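Local coordinates for probable dehydrogenase (Bordetella bronchiseptica, PDB 3MOI), which is probably an NAD(P)-dependent oxidoreductase of the GFO/IDH/MocA family, its substrate not established, at residues Asn152-Leu157 with Tyr176-His181. Residues are numbered along the deposited sequence; the frame is centred on the assembly and turned at random.
Sequences NYTDFL and YNQLPH
Phe156, in the 3-10 turn that follows strand 145-153, reaches to the short break between helices 174-177 and 179-190, where Gln178 lies over one face of its ring. The touching methylene is Gln178 CG, 3.8 Å from the centroid of the Phe156 ring in a CH-pi contact, displaced toward the CD1-CE1 rim. Beyond it the amide carries on across that rim, Gln178 CD 3.6 Å from Phe156 CD1, with amide and ring planes only 8° apart. The two side chains run antiparallel, each passing the other from its own backbone. The bend at chi2 (-70°) of Gln178 folds its amide back along the ring, and chi3 near 90° turns the amide plane nearly parallel to it. Asn177 crosses Phe156 at about a right angle and adds its CB, 3.7 Å from Phe156 CZ; Asn177 ND2 is hydrogen-bonded to the carbonyl oxygens of Gly171 and Gly173. Ile174 and Tyr230 also pack on Phe156, and Arg161 makes a cation-pi contact with it. The contact packs the turn following strand 145-153 against the junction of helices 174-177 and 179-190 within the C-terminal alpha/beta domain of the GFO/IDH/MocA fold, whose large mixed sheet accompanies the Rossmann domain.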
ATOM      1  N   ASN A 152      -6.441   2.759  -3.147  1.00 31.17           N
ATOM      2  CA  ASN A 152      -7.279   3.173  -4.253  1.00 30.50           C
ATOM      3  C   ASN A 152      -6.834   4.573  -4.534  1.00 30.70           C
ATOM      4  O   ASN A 152      -6.869   5.365  -3.646  1.00 32.63           O
ATOM      5  CB  ASN A 152      -8.731   3.156  -3.833  1.00 29.26           C
ATOM      6  CG  ASN A 152      -9.703   3.085  -5.031  1.00 30.31           C
ATOM      7  OD1 ASN A 152      -9.276   3.119  -6.171  1.00 28.19           O
ATOM      8  ND2 ASN A 152     -11.028   3.002  -4.751  1.00 25.04           N
ATOM      9  N   TYR A 153      -6.317   4.845  -5.710  1.00 30.82           N
ATOM     10  CA  TYR A 153      -6.065   6.202  -6.199  1.00 31.94           C
ATOM     11  C   TYR A 153      -7.083   6.454  -7.312  1.00 32.38           C
ATOM     12  O   TYR A 153      -7.263   5.607  -8.221  1.00 33.34           O
ATOM     13  CB  TYR A 153      -4.610   6.331  -6.767  1.00 32.14           C
ATOM     14  CG  TYR A 153      -3.544   6.069  -5.719  1.00 31.06           C
ATOM     15  CD1 TYR A 153      -3.369   4.823  -5.167  1.00 30.67           C
ATOM     16  CD2 TYR A 153      -2.735   7.089  -5.257  1.00 30.26           C
ATOM     17  CE1 TYR A 153      -2.408   4.599  -4.188  1.00 30.15           C
ATOM     18  CE2 TYR A 153      -1.777   6.874  -4.282  1.00 28.70           C
ATOM     19  CZ  TYR A 153      -1.633   5.647  -3.737  1.00 30.31           C
ATOM     20  OH  TYR A 153      -0.659   5.462  -2.783  1.00 30.55           O
ATOM     21  N   THR A 154      -7.690   7.633  -7.296  1.00 32.80           N
ATOM     22  CA  THR A 154      -9.041   7.850  -7.877  1.00 31.86           C
ATOM     23  C   THR A 154      -9.167   9.278  -8.339  1.00 33.24           C
ATOM     24  O   THR A 154      -8.225  10.063  -8.108  1.00 32.81           O
ATOM     25  CB  THR A 154      -9.976   7.627  -6.756  1.00 31.78           C
ATOM     26  OG1 THR A 154     -10.396   6.273  -6.789  1.00 32.01           O
ATOM     27  CG2 THR A 154     -11.071   8.529  -6.721  1.00 27.57           C
ATOM     28  N   ASP A 155     -10.294   9.626  -8.997  1.00 34.08           N
ATOM     29  CA  ASP A 155     -10.540  11.014  -9.392  1.00 34.60           C
ATOM     30  C   ASP A 155     -11.729  11.657  -8.684  1.00 34.23           C
ATOM     31  O   ASP A 155     -12.284  12.681  -9.161  1.00 34.86           O
ATOM     32  CB  ASP A 155     -10.711  11.121 -10.895  1.00 35.46           C
ATOM     33  CG  ASP A 155     -12.009  10.475 -11.394  1.00 37.63           C
ATOM     34  OD1 ASP A 155     -12.174  10.448 -12.670  1.00 35.32           O
ATOM     35  OD2 ASP A 155     -12.812  10.001 -10.515  1.00 36.88           O
ATOM     36  N   PHE A 156     -12.043  11.114  -7.523  1.00 32.87           N
ATOM     37  CA  PHE A 156     -13.243  11.399  -6.780  1.00 33.61           C
ATOM     38  C   PHE A 156     -13.385  12.887  -6.522  1.00 34.41           C
ATOM     39  O   PHE A 156     -14.440  13.489  -6.750  1.00 34.79           O
ATOM     40  CB  PHE A 156     -13.215  10.617  -5.447  1.00 33.94           C
ATOM     41  CG  PHE A 156     -14.263  11.032  -4.464  1.00 33.26           C
ATOM     42  CD1 PHE A 156     -15.495  10.369  -4.406  1.00 34.52           C
ATOM     43  CD2 PHE A 156     -14.015  12.026  -3.566  1.00 32.53           C
ATOM     44  CE1 PHE A 156     -16.481  10.744  -3.496  1.00 32.89           C
ATOM     45  CE2 PHE A 156     -14.987  12.397  -2.625  1.00 35.65           C
ATOM     46  CZ  PHE A 156     -16.233  11.760  -2.610  1.00 36.42           C
ATOM     47  N   LEU A 157     -12.340  13.515  -6.046  1.00 35.26           N
ATOM     48  CA  LEU A 157     -12.524  14.896  -5.657  1.00 36.93           C
ATOM     49  C   LEU A 157     -12.889  15.763  -6.880  1.00 38.22           C
ATOM     50  O   LEU A 157     -13.482  16.816  -6.708  1.00 39.30           O
ATOM     51  CB  LEU A 157     -11.278  15.462  -4.961  1.00 37.16           C
ATOM     52  CG  LEU A 157     -11.573  16.767  -4.191  1.00 38.57           C
ATOM     53  CD1 LEU A 157     -12.415  16.448  -3.001  1.00 37.94           C
ATOM     54  CD2 LEU A 157     -10.294  17.535  -3.784  1.00 38.89           C
ATOM     55  N   TYR A 176     -16.026  10.281   4.646  1.00 34.45           N
ATOM     56  CA  TYR A 176     -17.365   9.741   4.782  1.00 34.56           C
ATOM     57  C   TYR A 176     -17.924   9.073   3.513  1.00 33.75           C
ATOM     58  O   TYR A 176     -18.916   8.346   3.560  1.00 33.35           O
ATOM     59  CB  TYR A 176     -18.290  10.886   5.142  1.00 34.48           C
ATOM     60  CG  TYR A 176     -18.041  11.520   6.458  1.00 34.28           C
ATOM     61  CD1 TYR A 176     -18.212  10.781   7.646  1.00 34.75           C
ATOM     62  CD2 TYR A 176     -17.715  12.893   6.557  1.00 31.96           C
ATOM     63  CE1 TYR A 176     -18.012  11.382   8.895  1.00 32.70           C
ATOM     64  CE2 TYR A 176     -17.479  13.497   7.804  1.00 29.13           C
ATOM     65  CZ  TYR A 176     -17.658  12.748   8.970  1.00 31.10           C
ATOM     66  OH  TYR A 176     -17.535  13.338  10.226  1.00 30.79           O
ATOM     67  N   ASN A 177     -17.310   9.352   2.377  1.00 34.07           N
ATOM     68  CA  ASN A 177     -17.887   8.957   1.065  1.00 33.79           C
ATOM     69  C   ASN A 177     -17.049   7.891   0.342  1.00 33.52           C
ATOM     70  O   ASN A 177     -17.458   7.367  -0.707  1.00 34.28           O
ATOM     71  CB  ASN A 177     -18.054  10.226   0.231  1.00 32.64           C
ATOM     72  CG  ASN A 177     -18.998  11.221   0.919  1.00 35.54           C
ATOM     73  OD1 ASN A 177     -20.192  10.981   1.002  1.00 36.35           O
ATOM     74  ND2 ASN A 177     -18.454  12.322   1.458  1.00 38.92           N
ATOM     75  N   GLN A 178     -15.852   7.600   0.864  1.00 32.77           N
ATOM     76  CA  GLN A 178     -14.965   6.629   0.211  1.00 31.97           C
ATOM     77  C   GLN A 178     -14.324   5.626   1.219  1.00 31.68           C
ATOM     78  O   GLN A 178     -14.416   4.400   1.090  1.00 31.14           O
ATOM     79  CB  GLN A 178     -13.920   7.383  -0.583  1.00 32.00           C
ATOM     80  CG  GLN A 178     -14.465   8.132  -1.844  1.00 31.83           C
ATOM     81  CD  GLN A 178     -14.883   7.128  -2.951  1.00 32.32           C
ATOM     82  OE1 GLN A 178     -16.025   6.645  -2.989  1.00 30.01           O
ATOM     83  NE2 GLN A 178     -13.939   6.769  -3.791  1.00 26.86           N
ATOM     84  N   LEU A 179     -13.699   6.143   2.246  1.00 31.63           N
ATOM     85  CA  LEU A 179     -13.066   5.299   3.220  1.00 31.94           C
ATOM     86  C   LEU A 179     -14.027   4.200   3.768  1.00 31.98           C
ATOM     87  O   LEU A 179     -13.613   3.078   4.021  1.00 31.26           O
ATOM     88  CB  LEU A 179     -12.560   6.193   4.340  1.00 32.14           C
ATOM     89  CG  LEU A 179     -11.076   6.550   4.339  1.00 34.25           C
ATOM     90  CD1 LEU A 179     -10.440   6.629   2.946  1.00 35.33           C
ATOM     91  CD2 LEU A 179     -10.762   7.787   5.210  1.00 33.96           C
ATOM     92  N   PRO A 180     -15.327   4.512   3.929  1.00 31.60           N
ATOM     93  CA  PRO A 180     -16.157   3.423   4.443  1.00 31.37           C
ATOM     94  C   PRO A 180     -16.117   2.163   3.565  1.00 30.88           C
ATOM     95  O   PRO A 180     -16.209   1.041   4.077  1.00 30.31           O
ATOM     96  CB  PRO A 180     -17.579   4.042   4.556  1.00 31.12           C
ATOM     97  CG  PRO A 180     -17.320   5.466   4.861  1.00 32.57           C
ATOM     98  CD  PRO A 180     -16.014   5.801   3.999  1.00 32.04           C
ATOM     99  N   HIS A 181     -15.916   2.321   2.269  1.00 31.53           N
ATOM    100  CA  HIS A 181     -15.798   1.141   1.407  1.00 31.49           C
ATOM    101  C   HIS A 181     -14.597   0.263   1.787  1.00 30.67           C
ATOM    102  O   HIS A 181     -14.698  -0.967   1.827  1.00 31.14           O
ATOM    103  CB  HIS A 181     -15.726   1.554  -0.057  1.00 32.64           C
ATOM    104  CG  HIS A 181     -16.969   2.198  -0.578  1.00 33.15           C
ATOM    105  ND1 HIS A 181     -18.228   1.639  -0.422  1.00 35.68           N
ATOM    106  CD2 HIS A 181     -17.138   3.309  -1.338  1.00 36.17           C
ATOM    107  CE1 HIS A 181     -19.130   2.423  -0.990  1.00 37.57           C
ATOM    108  NE2 HIS A 181     -18.493   3.430  -1.582  1.00 39.70           N
TER